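PDB 4QYR: AT-less polyketide synthase from Streptomyces platensis subsp. rosaceus, which probably extends acyl chains by decarboxylative condensation, as a ketosynthase piece of the modular synthase that builds the polyketide isomigrastatin. Local coordinates for residues E84-D89 with D601-P606. Numbering follows the deposited sequence.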
ATOM      1  N   GLU A  84     -12.286 -22.680  -7.049  1.00 56.71           N
ATOM      2  CA  GLU A  84     -11.394 -21.650  -6.525  1.00 54.84           C
ATOM      3  C   GLU A  84     -11.288 -20.495  -7.510  1.00 55.70           C
ATOM      4  O   GLU A  84     -11.158 -19.333  -7.125  1.00 59.93           O
ATOM      5  CB  GLU A  84     -10.004 -22.214  -6.232  1.00 57.51           C
ATOM      6  CG  GLU A  84      -9.011 -21.153  -5.817  1.00 62.97           C
ATOM      7  CD  GLU A  84      -7.764 -21.708  -5.145  1.00 72.88           C
ATOM      8  OE1 GLU A  84      -7.473 -22.919  -5.329  1.00 78.43           O
ATOM      9  OE2 GLU A  84      -7.082 -20.922  -4.431  1.00 73.19           O
ATOM     10  N   ALA A  85     -11.345 -20.818  -8.792  1.00 54.62           N
ATOM     11  CA  ALA A  85     -11.168 -19.811  -9.819  1.00 46.71           C
ATOM     12  C   ALA A  85     -12.447 -19.036 -10.016  1.00 47.02           C
ATOM     13  O   ALA A  85     -12.409 -17.850 -10.315  1.00 50.16           O
ATOM     14  CB  ALA A  85     -10.732 -20.441 -11.101  1.00 39.01           C
ATOM     15  N   GLU A  86     -13.583 -19.699  -9.833  1.00 41.17           N
ATOM     16  CA  GLU A  86     -14.877 -19.048 -10.036  1.00 45.11           C
ATOM     17  C   GLU A  86     -15.191 -17.996  -8.957  1.00 43.84           C
ATOM     18  O   GLU A  86     -15.984 -17.084  -9.175  1.00 41.22           O
ATOM     19  CB  GLU A  86     -15.991 -20.091 -10.094  1.00 44.96           C
ATOM     20  CG  GLU A  86     -16.097 -20.760 -11.448  1.00 62.55           C
ATOM     21  CD  GLU A  86     -17.239 -21.770 -11.567  1.00 66.72           C
ATOM     22  OE1 GLU A  86     -17.750 -22.235 -10.524  1.00 71.86           O
ATOM     23  OE2 GLU A  86     -17.630 -22.090 -12.718  1.00 66.30           O
ATOM     24  N   LEU A  87     -14.564 -18.120  -7.797  1.00 40.41           N
ATOM     25  CA  LEU A  87     -14.799 -17.185  -6.723  1.00 39.72           C
ATOM     26  C   LEU A  87     -13.648 -16.198  -6.664  1.00 50.39           C
ATOM     27  O   LEU A  87     -13.570 -15.375  -5.746  1.00 51.55           O
ATOM     28  CB  LEU A  87     -14.950 -17.916  -5.397  1.00 40.96           C
ATOM     29  CG  LEU A  87     -16.066 -18.951  -5.459  1.00 51.06           C
ATOM     30  CD1 LEU A  87     -16.060 -19.862  -4.250  1.00 48.79           C
ATOM     31  CD2 LEU A  87     -17.410 -18.249  -5.598  1.00 54.47           C
HETATM   32  N   MSE A  88     -12.758 -16.279  -7.648  1.00 44.61           N
HETATM   33  CA  MSE A  88     -11.592 -15.407  -7.673  1.00 41.87           C
HETATM   34  C   MSE A  88     -11.823 -14.201  -8.547  1.00 41.46           C
HETATM   35  O   MSE A  88     -12.101 -14.344  -9.729  1.00 44.25           O
HETATM   36  CB  MSE A  88     -10.362 -16.143  -8.173  1.00 42.08           C
HETATM   37  CG  MSE A  88      -9.098 -15.297  -8.073  1.00 39.77           C
HETATM   38 SE   MSE A  88      -7.486 -16.324  -8.481  0.64 45.75          SE
HETATM   39  CE  MSE A  88      -7.928 -17.938  -7.469  1.00 56.64           C
ATOM     40  N   ASP A  89     -11.720 -13.023  -7.941  1.00 39.53           N
ATOM     41  CA  ASP A  89     -11.819 -11.746  -8.630  1.00 37.17           C
ATOM     42  C   ASP A  89     -11.065 -11.817  -9.937  1.00 35.18           C
ATOM     43  O   ASP A  89      -9.877 -12.117  -9.941  1.00 30.37           O
ATOM     44  CB  ASP A  89     -11.249 -10.644  -7.732  1.00 39.66           C
ATOM     45  CG  ASP A  89     -11.335  -9.249  -8.344  1.00 37.93           C
ATOM     46  OD1 ASP A  89     -12.006  -9.068  -9.373  1.00 38.53           O
ATOM     47  OD2 ASP A  89     -10.759  -8.311  -7.739  1.00 34.94           O
ATOM     48  N   ASP A 601     -10.586 -20.577 -20.938  1.00 48.19           N
ATOM     49  CA  ASP A 601     -11.647 -21.246 -20.196  1.00 52.49           C
ATOM     50  C   ASP A 601     -12.501 -20.200 -19.492  1.00 52.73           C
ATOM     51  O   ASP A 601     -11.984 -19.188 -19.037  1.00 51.77           O
ATOM     52  CB  ASP A 601     -11.068 -22.246 -19.187  1.00 56.40           C
ATOM     53  CG  ASP A 601     -10.253 -23.366 -19.853  1.00 62.20           C
ATOM     54  OD1 ASP A 601     -10.696 -23.940 -20.889  1.00 64.40           O
ATOM     55  OD2 ASP A 601      -9.167 -23.682 -19.320  1.00 61.66           O
ATOM     56  N   ARG A 602     -13.806 -20.438 -19.407  1.00 55.55           N
ATOM     57  CA  ARG A 602     -14.714 -19.481 -18.770  1.00 48.04           C
ATOM     58  C   ARG A 602     -14.908 -19.731 -17.268  1.00 47.46           C
ATOM     59  O   ARG A 602     -15.359 -20.799 -16.851  1.00 49.03           O
ATOM     60  CB  ARG A 602     -16.074 -19.503 -19.465  1.00 50.28           C
ATOM     61  CG  ARG A 602     -17.091 -18.614 -18.789  1.00 52.21           C
ATOM     62  CD  ARG A 602     -18.512 -19.065 -19.065  1.00 56.21           C
ATOM     63  NE  ARG A 602     -19.530 -18.415 -18.229  1.00 55.50           N
ATOM     64  CZ  ARG A 602     -19.819 -17.116 -18.248  1.00 54.61           C
ATOM     65  NH1 ARG A 602     -19.149 -16.283 -19.044  1.00 53.15           N
ATOM     66  NH2 ARG A 602     -20.778 -16.642 -17.462  1.00 51.93           N
ATOM     67  N   TYR A 603     -14.578 -18.738 -16.449  1.00 48.01           N
ATOM     68  CA  TYR A 603     -14.828 -18.831 -15.008  1.00 44.86           C
ATOM     69  C   TYR A 603     -15.592 -17.606 -14.543  1.00 47.43           C
ATOM     70  O   TYR A 603     -15.030 -16.511 -14.419  1.00 42.85           O
ATOM     71  CB  TYR A 603     -13.521 -18.982 -14.220  1.00 43.18           C
ATOM     72  CG  TYR A 603     -12.771 -20.249 -14.549  1.00 44.12           C
ATOM     73  CD1 TYR A 603     -13.011 -21.422 -13.844  1.00 45.51           C
ATOM     74  CD2 TYR A 603     -11.836 -20.278 -15.576  1.00 43.78           C
ATOM     75  CE1 TYR A 603     -12.334 -22.587 -14.143  1.00 54.81           C
ATOM     76  CE2 TYR A 603     -11.157 -21.445 -15.888  1.00 50.29           C
ATOM     77  CZ  TYR A 603     -11.408 -22.600 -15.170  1.00 54.38           C
ATOM     78  OH  TYR A 603     -10.737 -23.772 -15.478  1.00 57.63           O
ATOM     79  N   TRP A 604     -16.886 -17.792 -14.306  1.00 45.71           N
ATOM     80  CA  TRP A 604     -17.729 -16.701 -13.853  1.00 50.97           C
ATOM     81  C   TRP A 604     -18.457 -17.082 -12.561  1.00 54.53           C
ATOM     82  O   TRP A 604     -18.106 -18.060 -11.892  1.00 54.88           O
ATOM     83  CB  TRP A 604     -18.722 -16.306 -14.952  1.00 46.83           C
ATOM     84  CG  TRP A 604     -19.227 -14.891 -14.848  1.00 45.97           C
ATOM     85  CD1 TRP A 604     -20.520 -14.488 -14.658  1.00 54.46           C
ATOM     86  CD2 TRP A 604     -18.440 -13.694 -14.899  1.00 43.75           C
ATOM     87  NE1 TRP A 604     -20.587 -13.115 -14.599  1.00 45.97           N
ATOM     88  CE2 TRP A 604     -19.323 -12.605 -14.741  1.00 43.81           C
ATOM     89  CE3 TRP A 604     -17.066 -13.437 -15.046  1.00 41.84           C
ATOM     90  CZ2 TRP A 604     -18.881 -11.283 -14.737  1.00 42.04           C
ATOM     91  CZ3 TRP A 604     -16.629 -12.124 -15.051  1.00 40.11           C
ATOM     92  CH2 TRP A 604     -17.533 -11.063 -14.897  1.00 40.22           C
ATOM     93  N   VAL A 605     -19.460 -16.287 -12.207  1.00 55.59           N
ATOM     94  CA  VAL A 605     -20.228 -16.496 -10.994  1.00 54.66           C
ATOM     95  C   VAL A 605     -20.934 -17.849 -11.029  1.00 57.95           C
ATOM     96  O   VAL A 605     -21.613 -18.176 -12.006  1.00 62.33           O
ATOM     97  CB  VAL A 605     -21.250 -15.360 -10.802  1.00 54.10           C
ATOM     98  CG1 VAL A 605     -22.144 -15.619  -9.593  1.00 53.79           C
ATOM     99  CG2 VAL A 605     -20.523 -14.022 -10.681  1.00 49.31           C
ATOM    100  N   PRO A 606     -20.759 -18.647  -9.964  1.00 57.45           N
ATOM    101  CA  PRO A 606     -21.377 -19.970  -9.844  1.00 58.98           C
ATOM    102  C   PRO A 606     -22.885 -19.914  -9.632  1.00 54.62           C
ATOM    103  O   PRO A 606     -23.428 -18.870  -9.274  1.00 54.01           O
ATOM    104  CB  PRO A 606     -20.677 -20.572  -8.618  1.00 51.90           C
ATOM    105  CG  PRO A 606     -20.242 -19.424  -7.835  1.00 60.62           C
ATOM    106  CD  PRO A 606     -19.880 -18.352  -8.822  1.00 57.74           C
TER
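Glu86, Tyr603 and Pro606 carry this contact, in which the C-terminal tail of the chain runs past the end of helix 82-86 in the ketosynthase domain. Glu86 lies along the tail: its CB and CG both pack against the backbone oxygen of Trp604, Glu86 CG to Trp604 O at 3.4 Å. With CG anti to its own carbonyl carbon (chi1 -80°) and the chain extended beyond, the Glu86 side chain runs past that of Pro606 in the opposite direction, Glu86 OE1 coming to 3.9 Å from Pro606 CB. Glu86 CG also meets the Tyr603 ring at its edge and in its plane, 4.0 Å from Tyr603 CD1, and the carboxylate is turned 74° from the plane of that ring. One face of the Tyr603 ring receives the methyl group of Ala85, a CH-pi contact with Ala85 CB 4.1 Å from the ring centroid and 27° off the normal. Beyond the helix, the Leu87 side chain crosses Pro606 at about a right angle and touches it through CD2, 3.8 Å from Pro606 CG.

Outside the two segments, Arg82 of the same helix ties the pieces together, its NH1 making a salt bridge to Glu86 OE2 and a hydrogen bond to Arg602 O. The tail, with the Arg-Tyr-Trp sequence common after the linker of polyketide synthase ketosynthases, pairs with strand 72-73 and leans through Trp604 and Val605 on helix 127-135, wrapping back onto the N-terminal half of the thiolase-fold ketosynthase.

No hydrogen bond or salt bridge links 84-89 directly to 601-606. The aliphatic part of Glu86 serves as packing surface while Arg82 takes up its charge, which would favour the ionised carboxylate; fit between the segments therefore rests on van der Waals and CH-pi contact.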